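Ribulose bisphosphate carboxylase (Pyrococcus horikoshii, PDB 2D69) probably adds carbon dioxide and water to ribulose 1,5-bisphosphate, giving two molecules of 3-phosphoglycerate, as part of an archaeal route of AMP degradation. Local coordinates at residues D151-T157 with K365-A371; L26-F32 with Y82-Y88; V231-E235 with A260-M264. All coordinates share one frame; numbering follows the deposited sequence.

Interaction 1 of 3, residues D151-T157 with K365-A371; sequences DRPLTAT and KDLVIQA. With SO4 (sulfate ion), chain H; SO4 (sulfate ion), chain E.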
loop_
_atom_site.group_PDB
_atom_site.type_symbol
_atom_site.label_atom_id
_atom_site.label_comp_id
_atom_site.label_asym_id
_atom_site.label_seq_id
_atom_site.Cartn_x
_atom_site.Cartn_y
_atom_site.Cartn_z
ATOM N N ASP A 151 -28.859 11.044 -34.125
ATOM C CA ASP A 151 -30.288 11.389 -34.199
ATOM C C ASP A 151 -31.269 10.217 -33.880
ATOM O O ASP A 151 -32.234 10.392 -33.087
ATOM C CB ASP A 151 -30.603 11.969 -35.586
ATOM C CG ASP A 151 -32.005 12.577 -35.644
ATOM O OD1 ASP A 151 -32.291 13.459 -34.773
ATOM O OD2 ASP A 151 -32.888 12.219 -36.487
ATOM N N ARG A 152 -31.037 9.049 -34.480
ATOM C CA ARG A 152 -31.990 7.933 -34.369
ATOM C C ARG A 152 -31.979 7.329 -32.984
ATOM O O ARG A 152 -30.975 7.448 -32.299
ATOM C CB ARG A 152 -31.707 6.859 -35.421
ATOM C CG ARG A 152 -30.404 6.101 -35.214
ATOM C CD ARG A 152 -30.339 4.850 -36.068
ATOM N NE ARG A 152 -29.000 4.257 -35.970
ATOM C CZ ARG A 152 -28.627 3.417 -35.045
ATOM N NH1 ARG A 152 -29.484 3.038 -34.126
ATOM N NH2 ARG A 152 -27.391 2.955 -35.010
ATOM N N PRO A 153 -33.061 6.687 -32.549
ATOM C CA PRO A 153 -33.005 5.906 -31.311
ATOM C C PRO A 153 -31.940 4.805 -31.437
ATOM O O PRO A 153 -31.592 4.337 -32.513
ATOM C CB PRO A 153 -34.414 5.314 -31.160
ATOM C CG PRO A 153 -35.091 5.540 -32.422
ATOM C CD PRO A 153 -34.377 6.634 -33.185
ATOM N N LEU A 154 -31.418 4.401 -30.306
ATOM C CA LEU A 154 -30.480 3.279 -30.260
ATOM C C LEU A 154 -31.294 2.005 -30.124
ATOM O O LEU A 154 -32.430 2.046 -29.652
ATOM C CB LEU A 154 -29.533 3.421 -29.072
ATOM C CG LEU A 154 -28.447 4.503 -29.148
ATOM C CD1 LEU A 154 -27.813 4.695 -27.757
ATOM C CD2 LEU A 154 -27.376 4.088 -30.095
ATOM N N THR A 155 -30.719 0.901 -30.607
ATOM C CA THR A 155 -31.317 -0.416 -30.467
ATOM C C THR A 155 -30.552 -1.351 -29.530
ATOM O O THR A 155 -29.328 -1.272 -29.377
ATOM C CB THR A 155 -31.459 -1.078 -31.792
ATOM O OG1 THR A 155 -30.165 -1.298 -32.357
ATOM C CG2 THR A 155 -32.236 -0.218 -32.764
ATOM N N ALA A 156 -31.325 -2.232 -28.899
ATOM C CA ALA A 156 -30.845 -3.191 -27.923
ATOM C C ALA A 156 -31.595 -4.490 -28.105
ATOM O O ALA A 156 -32.769 -4.493 -28.507
ATOM C CB ALA A 156 -31.073 -2.673 -26.529
ATOM N N THR A 157 -30.898 -5.596 -27.817
ATOM C CA THR A 157 -31.503 -6.911 -27.760
ATOM C C THR A 157 -30.970 -7.791 -26.615
ATOM O O THR A 157 -29.770 -7.989 -26.480
ATOM C CB THR A 157 -31.299 -7.597 -29.075
ATOM O OG1 THR A 157 -32.164 -6.987 -30.048
ATOM C CG2 THR A 157 -31.840 -9.004 -29.044
ATOM N N LYS A 365 -37.323 10.319 -30.808
ATOM C CA LYS A 365 -36.125 9.621 -31.223
ATOM C C LYS A 365 -35.111 9.387 -30.111
ATOM O O LYS A 365 -34.112 8.697 -30.321
ATOM C CB LYS A 365 -35.460 10.440 -32.296
ATOM C CG LYS A 365 -36.365 10.616 -33.531
ATOM C CD LYS A 365 -35.678 11.369 -34.671
ATOM C CE LYS A 365 -35.584 12.887 -34.441
ATOM N NZ LYS A 365 -35.144 13.499 -35.731
ATOM N N ASP A 366 -35.309 10.031 -28.966
ATOM C CA ASP A 366 -34.379 9.895 -27.864
ATOM C C ASP A 366 -34.854 8.760 -27.002
ATOM O O ASP A 366 -35.517 8.963 -25.979
ATOM C CB ASP A 366 -34.235 11.201 -27.062
ATOM C CG ASP A 366 -33.294 12.194 -27.738
ATOM O OD1 ASP A 366 -32.514 11.790 -28.624
ATOM O OD2 ASP A 366 -33.296 13.395 -27.475
ATOM N N LEU A 367 -34.552 7.564 -27.485
ATOM C CA LEU A 367 -34.947 6.305 -26.874
ATOM C C LEU A 367 -33.877 5.270 -27.081
ATOM O O LEU A 367 -33.156 5.273 -28.083
ATOM C CB LEU A 367 -36.212 5.734 -27.508
ATOM C CG LEU A 367 -37.493 6.540 -27.461
ATOM C CD1 LEU A 367 -38.524 5.828 -28.294
ATOM C CD2 LEU A 367 -38.008 6.728 -26.043
ATOM N N VAL A 368 -33.775 4.367 -26.123
ATOM C CA VAL A 368 -33.142 3.106 -26.387
ATOM C C VAL A 368 -34.251 2.107 -26.583
ATOM O O VAL A 368 -35.109 1.971 -25.696
ATOM C CB VAL A 368 -32.267 2.690 -25.228
ATOM C CG1 VAL A 368 -31.671 1.334 -25.492
ATOM C CG2 VAL A 368 -31.165 3.742 -24.964
ATOM N N ILE A 369 -34.233 1.388 -27.704
ATOM C CA ILE A 369 -35.371 0.516 -28.035
ATOM C C ILE A 369 -34.933 -0.931 -27.908
ATOM O O ILE A 369 -34.065 -1.384 -28.659
ATOM C CB ILE A 369 -35.827 0.793 -29.450
ATOM C CG1 ILE A 369 -36.439 2.183 -29.536
ATOM C CG2 ILE A 369 -36.837 -0.254 -29.912
ATOM C CD1 ILE A 369 -36.626 2.646 -30.966
ATOM N N GLN A 370 -35.465 -1.638 -26.921
ATOM C CA GLN A 370 -35.068 -3.028 -26.702
ATOM C C GLN A 370 -36.108 -3.909 -27.411
ATOM O O GLN A 370 -37.284 -3.875 -27.045
ATOM C CB GLN A 370 -35.030 -3.377 -25.214
ATOM C CG GLN A 370 -34.358 -4.756 -24.878
ATOM C CD GLN A 370 -35.184 -5.999 -25.297
ATOM O OE1 GLN A 370 -34.649 -6.914 -25.957
ATOM N NE2 GLN A 370 -36.482 -6.038 -24.931
ATOM N N ALA A 371 -35.667 -4.687 -28.383
ATOM C CA ALA A 371 -36.577 -5.530 -29.152
ATOM C C ALA A 371 -36.068 -6.944 -29.277
ATOM O O ALA A 371 -35.850 -7.440 -30.394
ATOM C CB ALA A 371 -36.860 -4.939 -30.509
HETATM S S SO4 H . -26.595 7.951 -37.312
HETATM O O1 SO4 H . -25.302 8.293 -36.713
HETATM O O2 SO4 H . -27.690 8.549 -36.532
HETATM O O3 SO4 H . -26.595 8.540 -38.650
HETATM O O4 SO4 H . -26.764 6.494 -37.421
HETATM S S SO4 E . -39.313 -8.783 -25.490
HETATM O O1 SO4 E . -39.406 -10.130 -26.029
HETATM O O2 SO4 E . -40.620 -8.292 -25.124
HETATM O O3 SO4 E . -38.500 -8.870 -24.292
HETATM O O4 SO4 E . -38.654 -7.909 -26.445
HETATM O O HOH W 1 -32.603 12.719 -31.522
#
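Lys365 and Asp151 join in a salt bridge at the loop end of this contact: NZ sits 2.7 Å from Asp151 OD2, on the syn lone pair of that oxygen, and makes a second, weak bond to OD1. The lysine is bent at its third torsion (chi3 -76°), which brings CE and NZ round onto the carboxylate, and its CB also rests against Asp151 O. A water links the same carbonyl to Asp366 OD1.

Next along, Pro153 and Ile369 lie side by side, and the fit is tight, with Pro153 CB 3.5 Å from Ile369 CD1. Leu367 CB touches Pro153 CB at 4.1 Å. Helix 356-363 covers this patch through Ile360, Met356 and Leu359.

From here the two segments run in parallel as the first and eighth strands of the alpha/beta barrel, so their pairing closes the ring. Leu154 N bonds Leu367 O, Ile369 N bonds Leu154 O at 2.7 Å, Ala156 N bonds Ile369 O, and Ala371 N bonds Ala156 O. Ala156 CB meets Val368 CG1 at 4.2 Å, while Thr155 turns to the other face, against Leu389 and Ile393 of helix 382-398.

At the C-terminal end Gln370 has CG anti to its backbone N (chi1 -169°) and a bend at chi2, which lays OE1 3.6 Å from Thr157 CA. OE1 is bonded to Val158 N, and NE2 to Ser348 OG. NE2 also donates, at 3.2 Å, to O4 of a sulfate, probably from the crystallisation liquor, that is also bonded to Gly350 N and Gly373 N; all three residues are predicted to bind substrate.

Interaction 2 of 3, residues L26-F32 with Y82-Y88; sequences LIVEYYF and YIAKIAY
Two neighbouring antiparallel strands of the N-terminal domain's sheet meet here, in register from Leu26 opposite Tyr88 to Phe32 opposite Tyr82. Eight backbone hydrogen bonds join them, the one from Tyr82 N to Phe32 O weak.

On the face of Leu26, Val28, Tyr30 and Phe32, with Tyr82, Ala84, Ile86 and Tyr88, Phe32 has CG wedged between its backbone N and carbonyl carbon (chi1 71°), which swings the ring across to the partner strand. Tyr82 CB lies over one ring face, a CH-pi contact 3.9 Å from the centroid of Phe32, and Ala84 CB touches the ring edge, 4.0 Å from Phe32 CE1. The Phe32 and Tyr82 rings are nearly parallel, 24° apart, but slid until they barely overlap. An alanine at Phe32 is likely to leave Tyr82 CB and Ala84 CB without their aromatic cover and open a gap against Ala42 of helix 39-49.

Tyr30 crosses Ile86 at about a right angle, Tyr30 CD2 being 3.7 Å from Ile86 CD1, and carries Val28 CG1 over one face. Tyr88 presents its edge to Leu26 O and brings CE2 within 3.6 Å of Val28 CG2. Tyr30 OH and Tyr88 OH come within 3.5 Å, but each has its own hydrogen bond, with Val105 O and Ser50 OG respectively.

On the other face Glu29 OE2 stays 4.6 Å from Lys85 NZ; Glu29 OE1 bonds His124 NE2, and Lys85 makes a cation-pi contact with Tyr74. An antiparallel sheet with strands in the order 71-78, 81-88, 26-34, 115-124, covered by helices 39-49 and 98-105, is the build of the RuBisCO N-terminal domain.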
loop_
_atom_site.group_PDB
_atom_site.type_symbol
_atom_site.label_atom_id
_atom_site.label_comp_id
_atom_site.label_asym_id
_atom_site.label_seq_id
_atom_site.Cartn_x
_atom_site.Cartn_y
_atom_site.Cartn_z
ATOM N N LEU A 26 -37.684 21.214 0.686
ATOM C CA LEU A 26 -37.983 20.061 -0.124
ATOM C C LEU A 26 -39.455 19.714 0.044
ATOM O O LEU A 26 -40.011 19.698 1.155
ATOM C CB LEU A 26 -37.089 18.893 0.251
ATOM C CG LEU A 26 -37.187 17.657 -0.646
ATOM C CD1 LEU A 26 -35.787 17.078 -0.800
ATOM C CD2 LEU A 26 -38.048 16.586 -0.072
ATOM N N ILE A 27 -40.076 19.442 -1.087
ATOM C CA ILE A 27 -41.494 19.142 -1.147
ATOM C C ILE A 27 -41.750 17.712 -1.588
ATOM O O ILE A 27 -41.166 17.219 -2.546
ATOM C CB ILE A 27 -42.165 20.127 -2.104
ATOM C CG1 ILE A 27 -41.974 21.555 -1.573
ATOM C CG2 ILE A 27 -43.665 19.815 -2.208
ATOM C CD1 ILE A 27 -42.027 22.544 -2.653
ATOM N N VAL A 28 -42.623 17.028 -0.867
ATOM C CA VAL A 28 -43.035 15.701 -1.255
ATOM C C VAL A 28 -44.558 15.692 -1.424
ATOM O O VAL A 28 -45.285 16.285 -0.619
ATOM C CB VAL A 28 -42.589 14.664 -0.205
ATOM C CG1 VAL A 28 -43.062 13.294 -0.601
ATOM C CG2 VAL A 28 -41.095 14.718 -0.011
ATOM N N GLU A 29 -45.017 15.056 -2.492
ATOM C CA GLU A 29 -46.426 14.917 -2.767
ATOM C C GLU A 29 -46.835 13.480 -2.494
ATOM O O GLU A 29 -46.211 12.547 -3.016
ATOM C CB GLU A 29 -46.746 15.320 -4.204
ATOM C CG GLU A 29 -46.074 16.606 -4.669
ATOM C CD GLU A 29 -46.542 17.073 -6.036
ATOM O OE1 GLU A 29 -45.691 17.342 -6.903
ATOM O OE2 GLU A 29 -47.768 17.176 -6.237
ATOM N N TYR A 30 -47.873 13.315 -1.683
ATOM C CA TYR A 30 -48.437 12.031 -1.342
ATOM C C TYR A 30 -49.921 11.934 -1.722
ATOM O O TYR A 30 -50.708 12.885 -1.557
ATOM C CB TYR A 30 -48.325 11.781 0.167
ATOM C CG TYR A 30 -46.926 11.697 0.770
ATOM C CD1 TYR A 30 -46.213 10.483 0.775
ATOM C CD2 TYR A 30 -46.322 12.813 1.364
ATOM C CE1 TYR A 30 -44.926 10.387 1.314
ATOM C CE2 TYR A 30 -45.026 12.736 1.926
ATOM C CZ TYR A 30 -44.346 11.517 1.913
ATOM O OH TYR A 30 -43.091 11.404 2.489
ATOM N N TYR A 31 -50.326 10.763 -2.192
ATOM C CA TYR A 31 -51.744 10.378 -2.196
ATOM C C TYR A 31 -52.029 9.528 -0.954
ATOM O O TYR A 31 -51.242 8.660 -0.604
ATOM C CB TYR A 31 -52.059 9.530 -3.444
ATOM C CG TYR A 31 -53.432 8.867 -3.393
ATOM C CD1 TYR A 31 -53.577 7.560 -2.965
ATOM C CD2 TYR A 31 -54.562 9.574 -3.715
ATOM C CE1 TYR A 31 -54.869 6.949 -2.880
ATOM C CE2 TYR A 31 -55.851 8.988 -3.658
ATOM C CZ TYR A 31 -55.994 7.671 -3.232
ATOM O OH TYR A 31 -57.246 7.080 -3.148
ATOM N N PHE A 32 -53.180 9.686 -0.314
ATOM C CA PHE A 32 -53.476 8.787 0.795
ATOM C C PHE A 32 -54.966 8.626 1.008
ATOM O O PHE A 32 -55.741 9.369 0.454
ATOM C CB PHE A 32 -52.781 9.269 2.108
ATOM C CG PHE A 32 -53.386 10.520 2.687
ATOM C CD1 PHE A 32 -52.913 11.755 2.300
ATOM C CD2 PHE A 32 -54.432 10.457 3.602
ATOM C CE1 PHE A 32 -53.492 12.922 2.818
ATOM C CE2 PHE A 32 -55.004 11.616 4.106
ATOM C CZ PHE A 32 -54.519 12.850 3.710
ATOM N N TYR A 82 -57.039 11.623 -1.079
ATOM C CA TYR A 82 -56.528 12.961 -0.831
ATOM C C TYR A 82 -55.096 13.066 -1.353
ATOM O O TYR A 82 -54.350 12.083 -1.333
ATOM C CB TYR A 82 -56.502 13.247 0.674
ATOM C CG TYR A 82 -57.886 13.230 1.256
ATOM C CD1 TYR A 82 -58.673 14.374 1.264
ATOM C CD2 TYR A 82 -58.427 12.048 1.722
ATOM C CE1 TYR A 82 -59.980 14.351 1.780
ATOM C CE2 TYR A 82 -59.757 11.991 2.231
ATOM C CZ TYR A 82 -60.520 13.141 2.254
ATOM O OH TYR A 82 -61.804 13.061 2.762
ATOM N N ILE A 83 -54.726 14.237 -1.846
ATOM C CA ILE A 83 -53.314 14.530 -2.066
ATOM C C ILE A 83 -52.892 15.519 -0.997
ATOM O O ILE A 83 -53.679 16.427 -0.647
ATOM C CB ILE A 83 -53.079 15.019 -3.497
ATOM C CG1 ILE A 83 -53.137 13.812 -4.451
ATOM C CG2 ILE A 83 -51.739 15.723 -3.636
ATOM C CD1 ILE A 83 -53.027 14.148 -5.992
ATOM N N ALA A 84 -51.750 15.252 -0.360
ATOM C CA ALA A 84 -51.040 16.240 0.449
ATOM C C ALA A 84 -49.696 16.573 -0.178
ATOM O O ALA A 84 -49.050 15.701 -0.730
ATOM C CB ALA A 84 -50.825 15.729 1.841
ATOM N N LYS A 85 -49.301 17.842 -0.094
ATOM C CA LYS A 85 -47.946 18.241 -0.389
ATOM C C LYS A 85 -47.374 18.696 0.919
ATOM O O LYS A 85 -48.024 19.410 1.690
ATOM C CB LYS A 85 -47.905 19.371 -1.409
ATOM C CG LYS A 85 -48.731 19.129 -2.641
ATOM C CD LYS A 85 -48.492 20.230 -3.675
ATOM C CE LYS A 85 -49.485 20.153 -4.844
ATOM N NZ LYS A 85 -49.513 21.407 -5.664
ATOM N N ILE A 86 -46.158 18.273 1.185
ATOM C CA ILE A 86 -45.519 18.497 2.475
ATOM C C ILE A 86 -44.146 19.103 2.232
ATOM O O ILE A 86 -43.449 18.715 1.286
ATOM C CB ILE A 86 -45.407 17.184 3.280
ATOM C CG1 ILE A 86 -46.806 16.535 3.464
ATOM C CG2 ILE A 86 -44.765 17.479 4.646
ATOM C CD1 ILE A 86 -46.785 15.131 4.190
ATOM N N ALA A 87 -43.817 20.083 3.061
ATOM C CA ALA A 87 -42.574 20.820 2.955
ATOM C C ALA A 87 -41.614 20.456 4.077
ATOM O O ALA A 87 -42.011 20.407 5.233
ATOM C CB ALA A 87 -42.840 22.311 2.970
ATOM N N TYR A 88 -40.348 20.266 3.695
ATOM C CA TYR A 88 -39.259 19.762 4.535
ATOM C C TYR A 88 -38.064 20.695 4.511
ATOM O O TYR A 88 -37.482 20.919 3.453
ATOM C CB TYR A 88 -38.777 18.379 4.027
ATOM C CG TYR A 88 -39.856 17.298 4.125
ATOM C CD1 TYR A 88 -39.894 16.426 5.187
ATOM C CD2 TYR A 88 -40.846 17.186 3.144
ATOM C CE1 TYR A 88 -40.862 15.454 5.274
ATOM C CE2 TYR A 88 -41.789 16.215 3.190
ATOM C CZ TYR A 88 -41.819 15.354 4.271
ATOM O OH TYR A 88 -42.808 14.424 4.319
#

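Interaction 3 of 3, residues V231-E235 with A260-M264; sequences VNIME and ALQYM
Segments 231-235 and 260-264, on helices 231-244 and 258-271, run in roughly the same direction, their axes 10.6 Å apart at closest and inclined at 29°; Val231 lies nearest Ala260, and Glu235 nearest Met264.

Val231 CG1 sits on Ala260 CB at 3.6 Å and also faces the edge of the Tyr263 ring, near CD2. Met234, bent at its second and third torsions, brings CE to 3.7 Å from Met264 CG and 3.8 Å from Ala260 CB. Met264, bent at the same two torsions, crosses Met234 obliquely, and its SD lies 3.9 Å from Glu235 N. On the barrel side both methionines touch Ile251 of strand 248-252.

The one hydrogen bond between the segments is at the margin where Tyr263 also packs on Asn232 of the second subunit. A chi1 of 171° sends Glu235 CG away from the backbone N, and the extended chain reaches across to accept the bond from Tyr263 OH at OE1, 2.8 Å away, on the syn side but out of the carboxylate plane. Glu235 OE2 is 2.9 Å from Tyr263 OH, so the hydroxyl faces both oxygens. The carboxylate is turned 65° from the ring, with OE1 at the ring's edge. Val231 and Met234 pack on Ser259 of the second subunit, so the helix pair is itself part of a subunit interface.

Neighbouring shell helices lying nearly parallel outside the strand that runs between them in sequence, here 248-252, are typical of the alpha/beta barrel.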
loop_
_atom_site.group_PDB
_atom_site.type_symbol
_atom_site.label_atom_id
_atom_site.label_comp_id
_atom_site.label_asym_id
_atom_site.label_seq_id
_atom_site.Cartn_x
_atom_site.Cartn_y
_atom_site.Cartn_z
ATOM N N VAL A 231 -22.186 -5.601 -3.424
ATOM C CA VAL A 231 -21.563 -4.389 -3.962
ATOM C C VAL A 231 -20.087 -4.563 -4.345
ATOM O O VAL A 231 -19.641 -4.031 -5.356
ATOM C CB VAL A 231 -21.594 -3.123 -3.044
ATOM C CG1 VAL A 231 -21.928 -1.923 -3.908
ATOM C CG2 VAL A 231 -22.524 -3.220 -1.958
ATOM N N ASN A 232 -19.322 -5.256 -3.518
ATOM C CA ASN A 232 -17.924 -5.458 -3.821
ATOM C C ASN A 232 -17.741 -6.193 -5.140
ATOM O O ASN A 232 -16.847 -5.864 -5.939
ATOM C CB ASN A 232 -17.179 -6.171 -2.681
ATOM C CG ASN A 232 -17.731 -7.546 -2.382
ATOM O OD1 ASN A 232 -16.999 -8.504 -2.429
ATOM N ND2 ASN A 232 -19.026 -7.653 -2.125
ATOM N N ILE A 233 -18.587 -7.197 -5.356
ATOM C CA ILE A 233 -18.576 -7.955 -6.594
ATOM C C ILE A 233 -18.931 -7.030 -7.758
ATOM O O ILE A 233 -18.275 -7.102 -8.778
ATOM C CB ILE A 233 -19.611 -9.156 -6.570
ATOM C CG1 ILE A 233 -19.403 -10.088 -5.356
ATOM C CG2 ILE A 233 -19.610 -9.899 -7.918
ATOM C CD1 ILE A 233 -18.068 -10.547 -5.111
ATOM N N MET A 234 -19.964 -6.182 -7.609
ATOM C CA MET A 234 -20.390 -5.290 -8.702
ATOM C C MET A 234 -19.218 -4.383 -9.055
ATOM O O MET A 234 -18.965 -4.162 -10.224
ATOM C CB MET A 234 -21.556 -4.352 -8.354
ATOM C CG MET A 234 -22.848 -4.969 -8.077
ATOM S SD MET A 234 -24.213 -3.841 -8.616
ATOM C CE MET A 234 -24.270 -2.993 -7.084
ATOM N N GLU A 235 -18.507 -3.882 -8.027
ATOM C CA GLU A 235 -17.354 -3.029 -8.244
ATOM C C GLU A 235 -16.262 -3.721 -9.002
ATOM O O GLU A 235 -15.741 -3.129 -9.969
ATOM C CB GLU A 235 -16.791 -2.466 -6.929
ATOM C CG GLU A 235 -15.459 -1.751 -7.050
ATOM C CD GLU A 235 -15.121 -0.876 -5.839
ATOM O OE1 GLU A 235 -15.653 -1.093 -4.732
ATOM O OE2 GLU A 235 -14.355 0.085 -5.991
ATOM N N ALA A 260 -26.110 0.794 -2.686
ATOM C CA ALA A 260 -25.121 0.282 -3.644
ATOM C C ALA A 260 -25.069 1.149 -4.868
ATOM O O ALA A 260 -24.006 1.369 -5.367
ATOM C CB ALA A 260 -25.436 -1.084 -4.036
ATOM N N LEU A 261 -26.219 1.648 -5.329
ATOM C CA LEU A 261 -26.263 2.509 -6.523
ATOM C C LEU A 261 -25.462 3.789 -6.333
ATOM O O LEU A 261 -24.694 4.170 -7.202
ATOM C CB LEU A 261 -27.681 2.890 -6.879
ATOM C CG LEU A 261 -28.080 3.117 -8.327
ATOM C CD1 LEU A 261 -29.168 4.140 -8.529
ATOM C CD2 LEU A 261 -26.986 3.222 -9.391
ATOM N N GLN A 262 -25.609 4.424 -5.161
ATOM C CA GLN A 262 -24.924 5.693 -4.930
ATOM C C GLN A 262 -23.437 5.446 -4.958
ATOM O O GLN A 262 -22.664 6.208 -5.553
ATOM C CB GLN A 262 -25.360 6.339 -3.617
ATOM C CG GLN A 262 -26.705 6.930 -3.638
ATOM C CD GLN A 262 -26.828 8.095 -2.669
ATOM O OE1 GLN A 262 -27.473 7.978 -1.649
ATOM N NE2 GLN A 262 -26.183 9.184 -2.972
ATOM N N TYR A 263 -22.998 4.359 -4.354
ATOM C CA TYR A 263 -21.566 4.094 -4.404
ATOM C C TYR A 263 -21.097 3.731 -5.802
ATOM O O TYR A 263 -19.999 4.176 -6.266
ATOM C CB TYR A 263 -21.202 3.024 -3.371
ATOM C CG TYR A 263 -19.760 2.595 -3.495
ATOM C CD1 TYR A 263 -18.726 3.493 -3.182
ATOM C CD2 TYR A 263 -19.420 1.357 -3.976
ATOM C CE1 TYR A 263 -17.393 3.142 -3.302
ATOM C CE2 TYR A 263 -18.078 0.998 -4.102
ATOM C CZ TYR A 263 -17.073 1.902 -3.761
ATOM O OH TYR A 263 -15.764 1.553 -3.872
ATOM N N MET A 264 -21.903 2.931 -6.513
ATOM C CA MET A 264 -21.528 2.534 -7.883
ATOM C C MET A 264 -21.423 3.708 -8.803
ATOM O O MET A 264 -20.600 3.708 -9.680
ATOM C CB MET A 264 -22.492 1.435 -8.451
ATOM C CG MET A 264 -22.276 0.047 -7.819
ATOM S SD MET A 264 -20.572 -0.532 -8.049
ATOM C CE MET A 264 -20.288 -0.442 -9.808
#

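In the fold
Interaction 2 closes first along the chain, within the N-terminal domain; the segments of the other two follow in the catalytic domain. There interaction 3 is nested in the long loop that interaction 1 closes. Its helices flank strand 248-252, while residues 151-157 and 365-371 bring the first and last barrel strands together. Interactions 1 and 3 lie about 27 Å apart between centres, one in the strand ring and one in the helical shell. Interaction 2 is about 35 Å from interaction 1, across the chain's centre, and about 31 Å from interaction 3, again between centres. The layout is an N-terminal sheet domain separate from a barrel whose first and last strands meet beside the probable substrate site.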